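Side-chain contacts in uncharacterized protein PA2218 (Pseudomonas aeruginosa, PDB 2HDW), which is uncharacterised but has an alpha/beta-hydrolase fold and is probably a hydrolase: residues F259-D262 with Y263-Y267; P275-V278 with N279-N282. One frame throughout, in Å; residues are numbered along the deposited sequence.

Contact 1 (F259-D262 with Y263-Y267)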
# COMPACT_ATOMS: atom_id res chain seq x y z
N PHE A 259 -17.68 -3.85 8.02
CA PHE A 259 -16.35 -3.54 7.53
C PHE A 259 -16.28 -2.12 6.96
O PHE A 259 -15.22 -1.50 6.95
CB PHE A 259 -15.87 -4.60 6.52
CG PHE A 259 -16.31 -4.37 5.10
CD1 PHE A 259 -15.49 -3.69 4.21
CD2 PHE A 259 -17.53 -4.87 4.64
CE1 PHE A 259 -15.87 -3.51 2.87
CE2 PHE A 259 -17.92 -4.69 3.31
CZ PHE A 259 -17.09 -4.02 2.43
N LEU A 260 -17.42 -1.59 6.51
CA LEU A 260 -17.45 -0.23 5.99
C LEU A 260 -17.47 0.75 7.16
O LEU A 260 -16.87 1.82 7.10
CB LEU A 260 -18.68 -0.02 5.10
CG LEU A 260 -18.59 -0.79 3.78
CD1 LEU A 260 -19.87 -0.60 2.98
CD2 LEU A 260 -17.38 -0.28 3.00
N VAL A 261 -18.17 0.37 8.22
CA VAL A 261 -18.23 1.19 9.42
C VAL A 261 -16.82 1.25 10.00
O VAL A 261 -16.38 2.29 10.50
CB VAL A 261 -19.17 0.59 10.47
CG1 VAL A 261 -19.14 1.43 11.74
CG2 VAL A 261 -20.60 0.52 9.91
N ASP A 262 -16.12 0.12 9.94
CA ASP A 262 -14.75 0.05 10.45
C ASP A 262 -13.86 1.02 9.68
O ASP A 262 -13.07 1.75 10.28
CB ASP A 262 -14.18 -1.36 10.28
CG ASP A 262 -14.80 -2.37 11.24
OD1 ASP A 262 -15.51 -1.95 12.18
OD2 ASP A 262 -14.55 -3.58 11.06
N TYR A 263 -13.98 1.02 8.35
CA TYR A 263 -13.18 1.92 7.53
C TYR A 263 -13.43 3.37 7.91
O TYR A 263 -12.49 4.17 8.01
CB TYR A 263 -13.50 1.73 6.04
CG TYR A 263 -12.75 0.60 5.36
CD1 TYR A 263 -11.38 0.43 5.56
CD2 TYR A 263 -13.40 -0.26 4.48
CE1 TYR A 263 -10.67 -0.57 4.88
CE2 TYR A 263 -12.70 -1.26 3.78
CZ TYR A 263 -11.34 -1.41 3.99
OH TYR A 263 -10.64 -2.38 3.30
N HIS A 264 -14.69 3.71 8.10
CA HIS A 264 -15.05 5.07 8.49
C HIS A 264 -14.42 5.42 9.83
O HIS A 264 -13.84 6.49 10.00
CB HIS A 264 -16.57 5.23 8.60
CG HIS A 264 -16.99 6.48 9.31
ND1 HIS A 264 -16.89 6.63 10.68
CD2 HIS A 264 -17.46 7.65 8.83
CE1 HIS A 264 -17.28 7.84 11.01
NE2 HIS A 264 -17.64 8.49 9.91
N ASP A 265 -14.53 4.51 10.80
CA ASP A 265 -13.98 4.77 12.12
C ASP A 265 -12.48 4.99 12.10
O ASP A 265 -11.93 5.61 13.01
CB ASP A 265 -14.32 3.62 13.07
CG ASP A 265 -15.80 3.56 13.38
OD1 ASP A 265 -16.51 4.55 13.11
OD2 ASP A 265 -16.26 2.53 13.91
N TYR A 266 -11.81 4.49 11.07
CA TYR A 266 -10.37 4.69 10.97
C TYR A 266 -10.05 5.95 10.17
O TYR A 266 -9.38 6.87 10.65
CB TYR A 266 -9.71 3.49 10.28
CG TYR A 266 -8.23 3.70 10.07
CD1 TYR A 266 -7.33 3.61 11.13
CD2 TYR A 266 -7.74 4.06 8.81
CE1 TYR A 266 -5.97 3.88 10.95
CE2 TYR A 266 -6.38 4.33 8.62
CZ TYR A 266 -5.51 4.24 9.69
OH TYR A 266 -4.17 4.52 9.50
N TYR A 267 -10.56 5.99 8.94
CA TYR A 267 -10.31 7.10 8.02
C TYR A 267 -11.03 8.41 8.29
O TYR A 267 -10.57 9.47 7.84
CB TYR A 267 -10.63 6.66 6.58
CG TYR A 267 -9.65 5.67 5.98
CD1 TYR A 267 -8.34 6.05 5.69
CD2 TYR A 267 -10.05 4.37 5.67
CE1 TYR A 267 -7.44 5.14 5.11
CE2 TYR A 267 -9.16 3.46 5.09
CZ TYR A 267 -7.86 3.85 4.82
OH TYR A 267 -6.97 2.95 4.26
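Val261 O takes the N-H of Asp265 at 2.9 Å, from N to O, with an N-H...O angle of 161°. This is one of the i to i+4 bonds of a single alpha helix. Tyr263 N to Phe259 O and His264 N to Leu260 O are its companions, and Tyr266 N to Asp262 O is a weak one. Val261 and Asp265 run alongside each other off the same face of the helix. Val261 CG1, anti to its backbone N (chi1 176°), meets Asp265 OD2 at 3.8 Å. The other carboxylate oxygen of Asp265 is held by the next residue back. His264 ND1 donates to Asp265 OD1 at 3.2 Å, nearly in the imidazole plane and on the anti side of the carboxylate, but tilted out of the carboxylate plane. This bond links the two neighbouring side chains and should limit rotation of the imidazole.

Phe259 and Tyr263 make the aromatic part of the contact, one turn apart. Their side chains lie obliquely to each other. Tyr263 CE2 comes to the edge of the Phe259 ring, 3.7 Å from Phe259 CD1. Tyr263 CD2 also lies 3.3 Å from Phe259 O. Leu260 CD2 reaches the edge of the Tyr263 ring, 4.2 Å from Tyr263 CD2. The Tyr263 hydroxyl is hydrogen-bonded to Tyr204 OH. Asp262 OD1 is hydrogen-bonded to Gln258 NE2.

Helix 258-267 packs through its aromatic side chains. Phe259 stacks on His318 and meets Tyr214 edge-to-face, while Tyr263 and Tyr266 both touch Tyr348 of helix 346-349.

Contact 2 (P275-V278 with N279-N282); sequences PRAV and NSGN
Ala277 and Ser280 meet through their side chains, with Ala277 CB 3.9 Å from Ser280 OG. Their backbones are joined as well. Ser280 N donates to Ala277 O at 3.1 Å, approaching from well above the carbonyl plane, 73° out of it. Beside this pair, Val278 CG1 leans against Asn279 OD1, 3.8 Å away. A second, weak bond runs from Asn282 N to Val278 O at 3.0 Å.

The backbone carries much of this turn. The bond between Ala277 and Ser280, with the backbone angles of Val278 and Asn279, is consistent with a type I beta turn. Ser280 is the centre of an inverse gamma turn. Gly281 follows with a positive phi (84°), where a side chain would collide with the preceding carbonyl oxygen.

Partners further out fix the polar groups. Ser280 OG hydrogen-bonds to Tyr267 O. Asn279 ND2 donates to Phe105 O and more weakly to Tyr267 OH.

The turn belongs to the loop between helix 258-267 and helix 289-292. Backbone bonds tie Asn279 to Gly106 and Asn282 to Tyr249, while Val278 packs on Asn144 and Trp284.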
# COMPACT_ATOMS: atom_id res chain seq x y z
N PRO A 275 -6.08 14.56 6.04
CA PRO A 275 -6.63 15.36 4.94
C PRO A 275 -6.19 15.07 3.51
O PRO A 275 -6.95 15.32 2.57
CB PRO A 275 -6.29 16.80 5.36
CG PRO A 275 -5.04 16.63 6.16
CD PRO A 275 -5.35 15.41 6.99
N ARG A 276 -4.99 14.54 3.32
CA ARG A 276 -4.52 14.26 1.97
C ARG A 276 -4.91 12.88 1.43
O ARG A 276 -4.78 12.61 0.24
CB ARG A 276 -3.00 14.45 1.88
CG ARG A 276 -2.56 15.90 2.10
CD ARG A 276 -1.11 16.12 1.66
NE ARG A 276 -0.15 15.42 2.51
CZ ARG A 276 0.34 15.90 3.65
NH1 ARG A 276 -0.04 17.10 4.08
NH2 ARG A 276 1.21 15.19 4.35
N ALA A 277 -5.41 12.01 2.30
CA ALA A 277 -5.79 10.66 1.88
C ALA A 277 -7.08 10.58 1.09
O ALA A 277 -8.08 11.23 1.43
CB ALA A 277 -5.88 9.73 3.09
N VAL A 278 -7.06 9.78 0.02
CA VAL A 278 -8.24 9.56 -0.81
C VAL A 278 -9.35 8.98 0.07
O VAL A 278 -10.50 9.41 0.01
CB VAL A 278 -7.94 8.53 -1.94
CG1 VAL A 278 -9.25 7.91 -2.44
CG2 VAL A 278 -7.22 9.21 -3.08
N ASN A 279 -8.99 8.01 0.90
CA ASN A 279 -9.97 7.36 1.75
C ASN A 279 -10.52 8.25 2.85
O ASN A 279 -11.59 7.97 3.40
CB ASN A 279 -9.37 6.08 2.34
CG ASN A 279 -8.99 5.07 1.26
OD1 ASN A 279 -9.55 5.11 0.16
ND2 ASN A 279 -8.06 4.18 1.57
N SER A 280 -9.82 9.33 3.18
CA SER A 280 -10.29 10.24 4.21
C SER A 280 -11.16 11.37 3.66
O SER A 280 -10.77 12.53 3.69
CB SER A 280 -9.12 10.84 5.00
OG SER A 280 -8.55 9.89 5.89
N GLY A 281 -12.33 11.02 3.13
CA GLY A 281 -13.23 12.03 2.61
C GLY A 281 -13.01 12.54 1.20
O GLY A 281 -13.73 13.43 0.75
N ASN A 282 -12.03 11.99 0.49
CA ASN A 282 -11.79 12.42 -0.88
C ASN A 282 -12.16 11.28 -1.83
O ASN A 282 -13.11 10.54 -1.56
CB ASN A 282 -10.33 12.85 -1.06
CG ASN A 282 -9.99 14.05 -0.19
OD1 ASN A 282 -9.32 13.91 0.83
ND2 ASN A 282 -10.47 15.22 -0.59

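Overall arrangement
The two contacts follow in series along the chain. Contact 1 is a stretch of helix 258-267, and contact 2 is a turn in the loop that leads on to helix 289-292. Their centres are about 13 Å apart, on the same side of the chain's centre. They touch directly through Tyr267, the last residue of the helix, which meets Ser280 and Asn279. The turn therefore folds back onto the helix end. Both lie between strands 197-201 and 309-314 in the sequence, in a long insertion that also carries helices 206-212 and 220-240. Tyr267 touches Pro104, and Asn279 bonds to Phe105 and Gly106. Helix end and turn thus both lie against the loop after strand 96-102 of the alpha/beta-hydrolase sheet.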